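Local coordinates for biotin protein ligase-like protein of unknown function (Silicibacter sp., PDB 3BFM), which is of unknown function but resembles biotin protein ligases and belongs to the biotin/lipoate A/B protein ligase family, at residues I226-T229 and T230-V233; D142-A145 and L146-G150; N77-G80 and A81-P85; N172-E176 and G177-T181; A152-A156 and P157-E161. All coordinates share one frame; numbering follows the deposited sequence. Where two conformers were deposited one is given.

Contact 1 (I226-T229 and T230-V233); sequences IPLT and TVLV
Thr230 meets Pro227 twice, through its amide and through its hydroxyl, and both bonds end on the one carbonyl oxygen. The hydroxyl bond is the shorter, Thr230 OG1 to Pro227 O at 2.9 Å, and it runs nearly along the C=O axis. The amide comes in differently: Thr230 N reaches Pro227 O at 3.1 Å from above the carbonyl plane. The hydroxyl can share this acceptor because OG1 sits between the backbone N and the carbonyl carbon of its own residue (chi1 68°), which turns it back along the chain; the methyl CG2 then lies over the proline ring, 4.0 Å from Pro227 CD. Ile226 CG2 also packs against Thr230 OG1 at 3.6 Å, the two side chains crossing at about a right angle.

The next two residues repeat the backbone pattern, with Val231 N donating to Leu228 O and Leu232 N to Thr229 O. Beside these bonds Leu228 folds its end back, so that CD1 lies 3.7 Å from Val231 CG2. Further out, Leu228 and Val231 both rest on Leu68 of helix 67-82, while Trp93 touches Ile226, Thr230 and Val231. Three successive i+3 to i bonds define a short 3-10 turn with a threonine hydroxyl doubling its first bond; it follows strand 223-226 and leads the small C-terminal three-stranded sheet back onto the ligase-like part of the chain.

Contact 2 (D142-A145 and L146-G150); sequences DETA and LYAEG
Thr144 and Glu149 close a local side-chain bridge over a short 3-10 turn, in the loop that runs from strand 123-130 to helix 156-175. The bridge is a hydrogen bond, Thr144 OG1 to Glu149 OE2 at 2.5 Å, and it uses the anti lone pair of the carboxylate oxygen. Two torsions bring the groups together: the threonine hydroxyl stands anti to its own amide nitrogen (chi1 -168°), and the glutamate bends at chi2 (-61°), which turns its carboxylate back to the hydroxyl. The other carboxylate oxygen, Glu149 OE1, is bound by Asn100 ND2, so both ends of the group are held.

Within the turn, Ala148 N donates to Ala145 O at 2.9 Å, from above the carbonyl plane, and Ala148 CB lies 3.6 Å from Thr144 OG1. With an alanine in place of Glu149, the Thr144 hydroxyl and the Asn100 amide would probably lose their carboxylate partner, and the threonine would be freer to turn. Outside the two segments, the backbone of Thr144 pairs with Arg103 and Leu146 packs on Ile99. What results is a 3-10 turn, opened by the Ala145 carbonyl and buttressed by a threonine-glutamate bridge, laid against strands 96-99, 102-111 and 123-130 of the central mixed sheet.

Contact 3 (N77-G80 and A81-P85); sequences NALG and ALAPP
Leu79 and Ala83 meet through both backbone and side chain where helix 67-82 runs out. Backbone hydrogen bonds make up most of the contact. Ala81 N still bonds in the alpha-helical way to Asn77 O at 3.0 Å, with a weak second bond to Ala78 O. One residue on, Leu79 O takes two donors that approach it differently: Ala83 N at 2.8 Å, nearly in line with the C=O bond, and Leu82 N at 2.9 Å, from well above the carbonyl plane. Here the shared i+3 and i+4 acceptor belongs to the last, weakly bonded turn of the helix, and the chain leaves for the prolines Pro84 and Pro85, which have no amide hydrogen to carry the pattern further.

Apolar contact follows the same pair. The Leu79 side chain starts away from the later residues, yet with CG anti to the amide nitrogen (chi1 -169°) its end swings back, and CD1 comes to 4.0 Å from Ala83 CB. The Ala83 methyl also lies near the shared acceptor, Ala83 CB being 3.3 Å from Leu79 O.

Water supplies the third kind of link. Two waters stand beside the carbonyl groups of Gly80 and Ala83, each close enough to donate to either oxygen. Beyond the turn, Asn77 OD1 accepts from Trp170 NE1, Ala78 packs on Ser162 and His166, and Leu82 packs on Leu159, all of helix 156-175.

Contact 4 (N172-E176 and G177-T181); sequences NRWDE and GELET
Arg173 presents the edge of its guanidinium to Glu178, with Glu178 OE2 in the guanidinium plane, while Thr181 CG2 approaches obliquely at 4.0 Å from Arg173 NH2. At the indole of Trp174 it is again the edge that is met: Leu179 CD1 lies 4.1 Å from Trp174 CD1, the two side chains running side by side. These pairs flank a Schellman motif that ends helix 156-175, with Glu178 N bonded to Arg173 O and Gly177 N to Trp174 O. Gly177 is its C-prime residue, at positive phi (91°), where a side chain would be jammed against the preceding carbonyl oxygen.

The salt bridge is side-on: Arg173 NE reaches Glu178 OE2 at 2.7 Å and Arg173 NH2 reaches Glu178 OE1 at 2.8 Å. The two planes are 60° apart, and a bend at the arginine's chi3 (76°) helps turn its NE edge to the carboxylate. A methionine in place of Arg173 is likely to leave the Glu178 carboxylate without its countercharge and freer to swing, with Glu176 OE1 only 4.4 Å from Glu178 OE2. Trp174 also rests on Pro57, Val59 and Ala66. Between the two helices a water donates to Trp174 O at 2.7 Å and accepts a weak bond from Leu179 N.

Contact 5 (A152-A156 and P157-E161); sequences ADVAA and PRLLE
Val154 and Leu159 cross obliquely, the valine arm CG1 meeting Leu159 CB at 4.0 Å across the first turn of helix 156-175. The valine holds CG1 anti to its amide nitrogen (chi1 177°), which sends that methyl toward the helix. On another side of the turn Ala155 CB lies against the base of the arginine, 3.8 Å from Arg158 CG, and also close to Pro157 CD. Ala156 CB and Pro157 CD, on adjacent residues, are held 3.4 Å apart, tighter than usual carbon contact, as the proline ring follows directly on the peptide bond.

Arg158 starts beside Ala155 but then folds away, bent at both chi2 and chi3, and this brings its guanidinium over Pro157 and beside Glu161. One face takes Pro157 CB, 3.5 Å above the plane and toward the rim, and the edge turns to Glu161. There the grip is side-on, Arg158 NE to Glu161 OE1 at 2.7 Å and Arg158 NH2 to Glu161 OE2 at 2.9 Å, both oxygens lying close to the guanidinium plane but met from above the carboxylate's own plane. Glu161 OE2 also accepts from Thr7 N.

Backbone bonds fix the frame for these side chains. Ala155, at the N-cap position, offers its carbonyl to Leu159 N, and Ala156 O accepts from Leu160 N; Pro157 fits this first turn, where its missing amide hydrogen costs no helical bond. Around the turn, Ala156 and Leu160 pack on Leu44 of strand 39-44, and Leu159 reaches Leu79 of helix 67-82.

From the N terminus the order is contact 3, contact 2, contact 5, contact 4, contact 1, all in series; each closes only its own turn, and none nests or crosses. Contact 3 ends helix 67-82, contact 2 shapes the loop after strand 123-130, and contacts 5 and 4 stand at the start and end of helix 156-175. The first three touch one another: Leu146 meets Leu79 and Leu159, Leu82 meets Val154, and Tyr147 OH probably bonds Val154 O, tying loop to both helices. Contact 4 leads into helix 179-189. Contact 1, in the C-terminal family region, has its centre about 28 Å from that of contact 3, yet its side chains rest on the helix whose end forms contact 3.

Contact 1 (I226-T229 and T230-V233)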
loop_
_atom_site.group_PDB
_atom_site.type_symbol
_atom_site.label_atom_id
_atom_site.label_comp_id
_atom_site.label_asym_id
_atom_site.label_seq_id
_atom_site.Cartn_x
_atom_site.Cartn_y
_atom_site.Cartn_z
ATOM N N ILE A 226 8.619 -15.146 -27.439
ATOM C CA ILE A 226 7.254 -15.382 -26.976
ATOM C C ILE A 226 7.001 -14.356 -25.884
ATOM O O ILE A 226 7.556 -14.472 -24.785
ATOM C CB ILE A 226 7.075 -16.801 -26.442
ATOM C CG1 ILE A 226 7.709 -17.827 -27.394
ATOM C CG2 ILE A 226 5.590 -17.094 -26.186
ATOM C CD1 ILE A 226 6.981 -17.997 -28.694
ATOM N N PRO A 227 6.196 -13.315 -26.191
ATOM C CA PRO A 227 5.986 -12.311 -25.166
ATOM C C PRO A 227 5.187 -12.900 -23.974
ATOM O O PRO A 227 4.340 -13.773 -24.153
ATOM C CB PRO A 227 5.163 -11.216 -25.886
ATOM C CG PRO A 227 5.146 -11.561 -27.307
ATOM C CD PRO A 227 5.450 -13.005 -27.423
ATOM N N LEU A 228 5.445 -12.387 -22.777
ATOM C CA LEU A 228 4.797 -12.895 -21.579
ATOM C C LEU A 228 3.282 -12.603 -21.579
ATOM O O LEU A 228 2.507 -13.331 -20.940
ATOM C CB LEU A 228 5.481 -12.339 -20.339
ATOM C CG LEU A 228 5.054 -12.961 -19.003
ATOM C CD1 LEU A 228 5.139 -14.477 -18.979
ATOM C CD2 LEU A 228 5.889 -12.323 -17.888
ATOM N N THR A 229 2.853 -11.604 -22.362
ATOM C CA THR A 229 1.419 -11.349 -22.603
ATOM C C THR A 229 0.624 -12.578 -23.081
ATOM O O THR A 229 -0.596 -12.671 -22.814
ATOM C CB THR A 229 1.194 -10.143 -23.548
ATOM O OG1 THR A 229 1.957 -10.327 -24.736
ATOM C CG2 THR A 229 1.672 -8.865 -22.926
ATOM N N THR A 230 1.301 -13.553 -23.699
ATOM C CA THR A 230 0.670 -14.783 -24.128
ATOM C C THR A 230 0.084 -15.642 -22.991
ATOM O O THR A 230 -0.769 -16.477 -23.250
ATOM C CB THR A 230 1.606 -15.667 -25.010
ATOM O OG1 THR A 230 2.674 -16.174 -24.217
ATOM C CG2 THR A 230 2.142 -14.861 -26.191
ATOM N N VAL A 231 0.518 -15.434 -21.747
ATOM C CA VAL A 231 0.026 -16.239 -20.617
ATOM C C VAL A 231 -1.139 -15.563 -19.898
ATOM O O VAL A 231 -1.675 -16.112 -18.959
ATOM C CB VAL A 231 1.169 -16.584 -19.611
ATOM C CG1 VAL A 231 2.437 -17.076 -20.364
ATOM C CG2 VAL A 231 1.520 -15.396 -18.771
ATOM N N LEU A 232 -1.532 -14.377 -20.343
ATOM C CA LEU A 232 -2.706 -13.712 -19.799
ATOM C C LEU A 232 -3.936 -14.582 -19.892
ATOM O O LEU A 232 -4.237 -15.162 -20.941
ATOM C CB LEU A 232 -2.959 -12.374 -20.493
ATOM C CG LEU A 232 -2.089 -11.194 -20.108
ATOM C CD1 LEU A 232 -2.333 -10.070 -21.098
ATOM C CD2 LEU A 232 -2.366 -10.690 -18.681
ATOM N N VAL A 233 -4.649 -14.687 -18.780
ATOM C CA VAL A 233 -5.883 -15.466 -18.717
ATOM C C VAL A 233 -6.945 -14.699 -19.492
ATOM O O VAL A 233 -7.180 -13.518 -19.209
ATOM C CB VAL A 233 -6.362 -15.685 -17.285
ATOM C CG1 VAL A 233 -7.746 -16.354 -17.275
ATOM C CG2 VAL A 233 -5.359 -16.558 -16.543
#

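Contact 2 (D142-A145 and L146-G150)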
loop_
_atom_site.group_PDB
_atom_site.type_symbol
_atom_site.label_atom_id
_atom_site.label_comp_id
_atom_site.label_asym_id
_atom_site.label_seq_id
_atom_site.Cartn_x
_atom_site.Cartn_y
_atom_site.Cartn_z
ATOM N N ASP A 142 -1.234 -30.861 -11.330
ATOM C CA ASP A 142 -0.321 -30.963 -10.182
ATOM C C ASP A 142 0.199 -32.369 -9.959
ATOM O O ASP A 142 -0.564 -33.316 -9.995
ATOM C CB ASP A 142 -1.023 -30.481 -8.902
ATOM C CG ASP A 142 -1.430 -29.008 -8.972
ATOM O OD1 ASP A 142 -0.640 -28.181 -9.486
ATOM O OD2 ASP A 142 -2.553 -28.693 -8.522
ATOM N N GLU A 143 1.486 -32.484 -9.673
ATOM C CA GLU A 143 2.136 -33.758 -9.406
ATOM C C GLU A 143 2.382 -34.016 -7.919
ATOM O O GLU A 143 2.623 -35.154 -7.514
ATOM C CB GLU A 143 3.454 -33.808 -10.180
ATOM C CG GLU A 143 3.265 -33.495 -11.643
ATOM C CD GLU A 143 4.570 -33.342 -12.437
ATOM O OE1 GLU A 143 5.525 -32.647 -11.998
ATOM O OE2 GLU A 143 4.609 -33.906 -13.550
ATOM N N THR A 144 2.324 -32.969 -7.098
ATOM C CA THR A 144 2.489 -33.112 -5.659
ATOM C C THR A 144 1.648 -32.038 -4.973
ATOM O O THR A 144 0.815 -31.396 -5.603
ATOM C CB THR A 144 3.970 -33.009 -5.244
ATOM O OG1 THR A 144 4.141 -33.426 -3.877
ATOM C CG2 THR A 144 4.504 -31.594 -5.414
ATOM N N ALA A 145 1.864 -31.878 -3.678
ATOM C CA ALA A 145 1.169 -30.888 -2.882
ATOM C C ALA A 145 2.139 -30.491 -1.791
ATOM O O ALA A 145 3.026 -31.266 -1.424
ATOM C CB ALA A 145 -0.112 -31.444 -2.291
ATOM N N LEU A 146 1.968 -29.288 -1.262
ATOM C CA LEU A 146 2.914 -28.703 -0.332
ATOM C C LEU A 146 3.232 -29.586 0.861
ATOM O O LEU A 146 4.397 -29.753 1.209
ATOM C CB LEU A 146 2.402 -27.365 0.205
ATOM C CG LEU A 146 3.473 -26.499 0.883
ATOM C CD1 LEU A 146 4.479 -25.965 -0.109
ATOM C CD2 LEU A 146 2.740 -25.364 1.607
ATOM N N TYR A 147 2.194 -30.139 1.491
ATOM C CA TYR A 147 2.381 -30.899 2.714
ATOM C C TYR A 147 2.883 -32.303 2.407
ATOM O O TYR A 147 3.297 -33.030 3.313
ATOM C CB TYR A 147 1.099 -30.920 3.564
ATOM C CG TYR A 147 0.723 -29.571 4.107
ATOM C CD1 TYR A 147 1.687 -28.621 4.417
ATOM C CD2 TYR A 147 -0.601 -29.247 4.370
ATOM C CE1 TYR A 147 1.333 -27.390 4.902
ATOM C CE2 TYR A 147 -0.969 -28.019 4.867
ATOM C CZ TYR A 147 -0.005 -27.090 5.150
ATOM O OH TYR A 147 -0.386 -25.851 5.653
ATOM N N ALA A 148 2.851 -32.676 1.134
ATOM C CA ALA A 148 3.483 -33.911 0.691
ATOM C C ALA A 148 4.999 -33.734 0.544
ATOM O O ALA A 148 5.722 -34.724 0.476
ATOM C CB ALA A 148 2.854 -34.395 -0.641
ATOM N N GLU A 149 5.477 -32.490 0.519
ATOM C CA GLU A 149 6.883 -32.185 0.177
ATOM C C GLU A 149 7.726 -31.684 1.327
ATOM O O GLU A 149 8.693 -30.954 1.113
ATOM C CB GLU A 149 6.917 -31.141 -0.954
ATOM C CG GLU A 149 6.391 -31.673 -2.265
ATOM C CD GLU A 149 7.218 -32.858 -2.778
ATOM O OE1 GLU A 149 8.428 -32.916 -2.467
ATOM O OE2 GLU A 149 6.641 -33.714 -3.482
ATOM N N GLY A 150 7.355 -32.060 2.546
ATOM C CA GLY A 150 8.131 -31.718 3.722
ATOM C C GLY A 150 7.814 -30.406 4.409
ATOM O O GLY A 150 8.605 -29.960 5.248
#

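Contact 3 (N77-G80 and A81-P85)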
loop_
_atom_site.group_PDB
_atom_site.type_symbol
_atom_site.label_atom_id
_atom_site.label_comp_id
_atom_site.label_asym_id
_atom_site.label_seq_id
_atom_site.Cartn_x
_atom_site.Cartn_y
_atom_site.Cartn_z
ATOM N N ASN A 77 10.456 -16.539 -1.904
ATOM C CA ASN A 77 11.012 -15.948 -0.685
ATOM C C ASN A 77 10.136 -16.256 0.523
ATOM O O ASN A 77 10.636 -16.528 1.615
ATOM C CB ASN A 77 11.078 -14.419 -0.777
ATOM C CG ASN A 77 12.104 -13.874 -1.774
ATOM O OD1 ASN A 77 12.272 -12.662 -1.831
ATOM N ND2 ASN A 77 12.737 -14.710 -2.563
ATOM N N ALA A 78 8.825 -16.183 0.320
ATOM C CA ALA A 78 7.826 -16.432 1.344
ATOM C C ALA A 78 7.913 -17.877 1.806
ATOM O O ALA A 78 8.030 -18.135 2.988
ATOM C CB ALA A 78 6.407 -16.087 0.822
ATOM N N LEU A 79 7.904 -18.832 0.879
ATOM C CA LEU A 79 8.023 -20.239 1.297
ATOM C C LEU A 79 9.397 -20.537 1.983
ATOM O O LEU A 79 9.452 -21.207 3.033
ATOM C CB LEU A 79 7.796 -21.158 0.100
ATOM C CG LEU A 79 7.623 -22.655 0.367
ATOM C CD1 LEU A 79 6.615 -22.903 1.500
ATOM C CD2 LEU A 79 7.171 -23.333 -0.930
ATOM N N GLY A 80 10.490 -20.033 1.409
ATOM C CA GLY A 80 11.821 -20.182 2.016
ATOM C C GLY A 80 11.967 -19.666 3.444
ATOM O O GLY A 80 12.713 -20.224 4.258
ATOM N N ALA A 81 11.247 -18.602 3.761
ATOM C CA ALA A 81 11.202 -18.095 5.134
ATOM C C ALA A 81 10.495 -19.035 6.140
ATOM O O ALA A 81 10.673 -18.870 7.350
ATOM C CB ALA A 81 10.532 -16.730 5.159
ATOM N N LEU A 82 9.676 -19.976 5.656
ATOM C CA LEU A 82 8.817 -20.821 6.515
ATOM C C LEU A 82 9.112 -22.320 6.438
ATOM O O LEU A 82 8.763 -23.077 7.335
ATOM C CB LEU A 82 7.333 -20.597 6.152
ATOM C CG LEU A 82 6.776 -19.186 6.371
ATOM C CD1 LEU A 82 5.305 -19.083 5.919
ATOM C CD2 LEU A 82 6.903 -18.748 7.812
ATOM N N ALA A 83 9.722 -22.754 5.348
ATOM C CA ALA A 83 9.902 -24.171 5.077
ATOM C C ALA A 83 11.309 -24.616 5.424
ATOM O O ALA A 83 12.205 -23.804 5.543
ATOM C CB ALA A 83 9.659 -24.439 3.603
ATOM N N PRO A 84 11.514 -25.933 5.534
ATOM C CA PRO A 84 12.866 -26.453 5.675
ATOM C C PRO A 84 13.744 -26.078 4.482
ATOM O O PRO A 84 13.275 -26.001 3.345
ATOM C CB PRO A 84 12.663 -27.965 5.735
ATOM C CG PRO A 84 11.249 -28.162 6.069
ATOM C CD PRO A 84 10.500 -26.987 5.546
ATOM N N PRO A 85 15.035 -25.836 4.736
ATOM C CA PRO A 85 15.928 -25.330 3.689
ATOM C C PRO A 85 16.171 -26.289 2.542
ATOM O O PRO A 85 16.550 -25.861 1.461
ATOM C CB PRO A 85 17.236 -25.065 4.440
ATOM C CG PRO A 85 17.168 -25.914 5.635
ATOM C CD PRO A 85 15.732 -25.996 6.020
HETATM O O HOH W 1 14.130 -22.317 4.043
HETATM O O HOH W 2 12.799 -21.622 6.706
#

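Contact 4 (N172-E176 and G177-T181)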
loop_
_atom_site.group_PDB
_atom_site.type_symbol
_atom_site.label_atom_id
_atom_site.label_comp_id
_atom_site.label_asym_id
_atom_site.label_seq_id
_atom_site.Cartn_x
_atom_site.Cartn_y
_atom_site.Cartn_z
ATOM N N ASN A 172 7.617 -2.885 -4.707
ATOM C CA ASN A 172 8.180 -1.544 -4.400
ATOM C C ASN A 172 9.560 -1.352 -5.061
ATOM O O ASN A 172 9.842 -0.305 -5.622
ATOM C CB ASN A 172 8.236 -1.258 -2.890
ATOM C CG ASN A 172 6.855 -1.002 -2.290
ATOM O OD1 ASN A 172 5.987 -0.463 -2.956
ATOM N ND2 ASN A 172 6.662 -1.363 -1.024
ATOM N N ARG A 173 10.384 -2.383 -5.085
ATOM C CA ARG A 173 11.688 -2.273 -5.724
ATOM C C ARG A 173 11.575 -2.140 -7.232
ATOM O O ARG A 173 12.339 -1.409 -7.865
ATOM C CB ARG A 173 12.569 -3.443 -5.343
ATOM C CG ARG A 173 12.889 -3.384 -3.858
ATOM C CD ARG A 173 13.781 -4.443 -3.466
ATOM N NE ARG A 173 15.144 -4.148 -3.891
ATOM C CZ ARG A 173 16.131 -5.032 -3.854
ATOM N NH1 ARG A 173 15.902 -6.262 -3.395
ATOM N NH2 ARG A 173 17.343 -4.670 -4.263
ATOM N N TRP A 174 10.623 -2.856 -7.821
ATOM C CA TRP A 174 10.353 -2.725 -9.226
ATOM C C TRP A 174 9.969 -1.270 -9.548
ATOM O O TRP A 174 10.455 -0.669 -10.512
ATOM C CB TRP A 174 9.223 -3.677 -9.614
ATOM C CG TRP A 174 8.743 -3.515 -11.008
ATOM C CD1 TRP A 174 9.257 -4.100 -12.133
ATOM C CD2 TRP A 174 7.628 -2.728 -11.440
ATOM N NE1 TRP A 174 8.539 -3.734 -13.224
ATOM C CE2 TRP A 174 7.521 -2.898 -12.832
ATOM C CE3 TRP A 174 6.695 -1.919 -10.777
ATOM C CZ2 TRP A 174 6.540 -2.264 -13.587
ATOM C CZ3 TRP A 174 5.713 -1.287 -11.527
ATOM C CH2 TRP A 174 5.649 -1.465 -12.926
ATOM N N ASP A 175 9.100 -0.699 -8.729
ATOM C CA ASP A 175 8.652 0.680 -8.904
ATOM C C ASP A 175 9.795 1.678 -8.786
ATOM O O ASP A 175 9.780 2.725 -9.436
ATOM C CB ASP A 175 7.572 1.020 -7.868
ATOM C CG ASP A 175 7.024 2.436 -8.040
ATOM O OD1 ASP A 175 6.379 2.670 -9.081
ATOM O OD2 ASP A 175 7.243 3.289 -7.145
ATOM N N GLU A 176 10.786 1.362 -7.964
ATOM C CA GLU A 176 11.946 2.229 -7.790
ATOM C C GLU A 176 12.997 1.992 -8.876
ATOM O O GLU A 176 14.111 2.518 -8.782
ATOM C CB GLU A 176 12.552 2.017 -6.400
ATOM C CG GLU A 176 11.673 2.598 -5.282
ATOM C CD GLU A 176 11.955 2.003 -3.896
ATOM O OE1 GLU A 176 13.114 1.597 -3.643
ATOM O OE2 GLU A 176 11.011 1.932 -3.060
ATOM N N GLY A 177 12.671 1.172 -9.876
ATOM C CA GLY A 177 13.538 0.974 -11.024
ATOM C C GLY A 177 14.542 -0.161 -10.942
ATOM O O GLY A 177 15.472 -0.210 -11.748
ATOM N N GLU A 178 14.343 -1.112 -10.033
ATOM C CA GLU A 178 15.298 -2.208 -9.851
ATOM C C GLU A 178 14.973 -3.449 -10.656
ATOM O O GLU A 178 15.170 -4.561 -10.182
ATOM C CB GLU A 178 15.402 -2.588 -8.369
ATOM C CG GLU A 178 15.766 -1.460 -7.466
ATOM C CD GLU A 178 16.305 -1.966 -6.153
ATOM O OE1 GLU A 178 17.406 -2.583 -6.162
ATOM O OE2 GLU A 178 15.636 -1.750 -5.115
ATOM N N LEU A 179 14.488 -3.270 -11.880
ATOM C CA LEU A 179 14.164 -4.389 -12.801
ATOM C C LEU A 179 15.332 -5.356 -12.989
ATOM O O LEU A 179 15.146 -6.574 -12.965
ATOM C CB LEU A 179 13.682 -3.829 -14.163
ATOM C CG LEU A 179 13.257 -4.804 -15.256
ATOM C CD1 LEU A 179 12.062 -5.578 -14.775
ATOM C CD2 LEU A 179 12.967 -4.089 -16.570
ATOM N N GLU A 180 16.540 -4.824 -13.140
ATOM C CA GLU A 180 17.716 -5.654 -13.372
ATOM C C GLU A 180 17.956 -6.659 -12.239
ATOM O O GLU A 180 18.250 -7.828 -12.490
ATOM C CB GLU A 180 18.955 -4.777 -13.568
ATOM C CG GLU A 180 20.123 -5.527 -14.112
ATOM N N THR A 181 17.812 -6.217 -10.994
ATOM C CA THR A 181 17.974 -7.094 -9.837
ATOM C C THR A 181 16.869 -8.162 -9.798
ATOM O O THR A 181 17.106 -9.329 -9.489
ATOM C CB THR A 181 17.920 -6.290 -8.529
ATOM O OG1 THR A 181 18.938 -5.279 -8.550
ATOM C CG2 THR A 181 18.101 -7.178 -7.332
HETATM O O HOH W 3 12.249 -1.431 -12.406
#

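Contact 5 (A152-A156 and P157-E161)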
loop_
_atom_site.group_PDB
_atom_site.type_symbol
_atom_site.label_atom_id
_atom_site.label_comp_id
_atom_site.label_asym_id
_atom_site.label_seq_id
_atom_site.Cartn_x
_atom_site.Cartn_y
_atom_site.Cartn_z
ATOM N N ALA A 152 5.022 -29.613 6.264
ATOM C CA ALA A 152 3.921 -29.782 7.197
ATOM C C ALA A 152 3.924 -28.739 8.332
ATOM O O ALA A 152 2.866 -28.430 8.876
ATOM C CB ALA A 152 3.908 -31.226 7.756
ATOM N N ASP A 153 5.076 -28.162 8.667
ATOM C CA ASP A 153 5.108 -27.122 9.696
ATOM C C ASP A 153 4.822 -25.709 9.143
ATOM O O ASP A 153 4.953 -24.725 9.870
ATOM C CB ASP A 153 6.458 -27.116 10.406
ATOM N N VAL A 154 4.489 -25.597 7.852
ATOM C CA VAL A 154 4.168 -24.303 7.267
ATOM C C VAL A 154 2.649 -24.104 7.363
ATOM O O VAL A 154 1.891 -24.862 6.788
ATOM C CB VAL A 154 4.621 -24.252 5.809
ATOM C CG1 VAL A 154 4.230 -22.905 5.153
ATOM C CG2 VAL A 154 6.131 -24.498 5.732
ATOM N N ALA A 155 2.208 -23.097 8.101
ATOM C CA ALA A 155 0.788 -22.815 8.245
ATOM C C ALA A 155 0.309 -21.991 7.062
ATOM O O ALA A 155 1.003 -21.055 6.655
ATOM C CB ALA A 155 0.535 -22.066 9.543
ATOM N N ALA A 156 -0.868 -22.322 6.517
ATOM C CA ALA A 156 -1.370 -21.661 5.305
ATOM C C ALA A 156 -1.579 -20.180 5.539
ATOM O O ALA A 156 -1.200 -19.360 4.699
ATOM C CB ALA A 156 -2.695 -22.317 4.790
ATOM N N PRO A 157 -2.200 -19.814 6.686
ATOM C CA PRO A 157 -2.353 -18.383 6.954
ATOM C C PRO A 157 -1.025 -17.630 6.983
ATOM O O PRO A 157 -0.943 -16.509 6.512
ATOM C CB PRO A 157 -2.988 -18.343 8.362
ATOM C CG PRO A 157 -3.554 -19.679 8.599
ATOM C CD PRO A 157 -2.783 -20.650 7.752
ATOM N N ARG A 158 -0.005 -18.206 7.599
ATOM C CA ARG A 158 1.304 -17.543 7.691
ATOM C C ARG A 158 1.970 -17.422 6.336
ATOM O O ARG A 158 2.622 -16.436 6.048
ATOM C CB ARG A 158 2.228 -18.290 8.647
ATOM C CG ARG A 158 1.689 -18.442 10.087
ATOM C CD ARG A 158 1.582 -17.128 10.843
ATOM N NE ARG A 158 0.373 -16.364 10.564
ATOM C CZ ARG A 158 -0.836 -16.627 11.061
ATOM N NH1 ARG A 158 -1.044 -17.690 11.833
ATOM N NH2 ARG A 158 -1.853 -15.842 10.742
ATOM N N LEU A 159 1.829 -18.457 5.515
ATOM C CA LEU A 159 2.339 -18.442 4.123
ATOM C C LEU A 159 1.678 -17.344 3.251
ATOM O O LEU A 159 2.339 -16.615 2.502
ATOM C CB LEU A 159 2.202 -19.820 3.502
ATOM C CG LEU A 159 2.760 -19.956 2.072
ATOM C CD1 LEU A 159 4.251 -19.628 1.948
ATOM C CD2 LEU A 159 2.500 -21.365 1.481
ATOM N N LEU A 160 0.356 -17.241 3.357
ATOM C CA LEU A 160 -0.383 -16.154 2.727
ATOM C C LEU A 160 0.105 -14.775 3.124
ATOM O O LEU A 160 0.345 -13.929 2.265
ATOM C CB LEU A 160 -1.868 -16.316 3.016
ATOM C CG LEU A 160 -2.805 -15.230 2.522
ATOM C CD1 LEU A 160 -2.720 -15.052 0.985
ATOM C CD2 LEU A 160 -4.228 -15.611 2.964
ATOM N N GLU A 161 0.239 -14.535 4.438
ATOM C CA GLU A 161 0.742 -13.277 4.945
ATOM C C GLU A 161 2.117 -12.987 4.400
ATOM O O GLU A 161 2.421 -11.864 4.007
ATOM C CB GLU A 161 0.850 -13.345 6.478
ATOM C CG GLU A 161 -0.474 -13.348 7.161
ATOM C CD GLU A 161 -0.378 -13.618 8.662
ATOM O OE1 GLU A 161 0.689 -14.086 9.138
ATOM O OE2 GLU A 161 -1.371 -13.317 9.364
#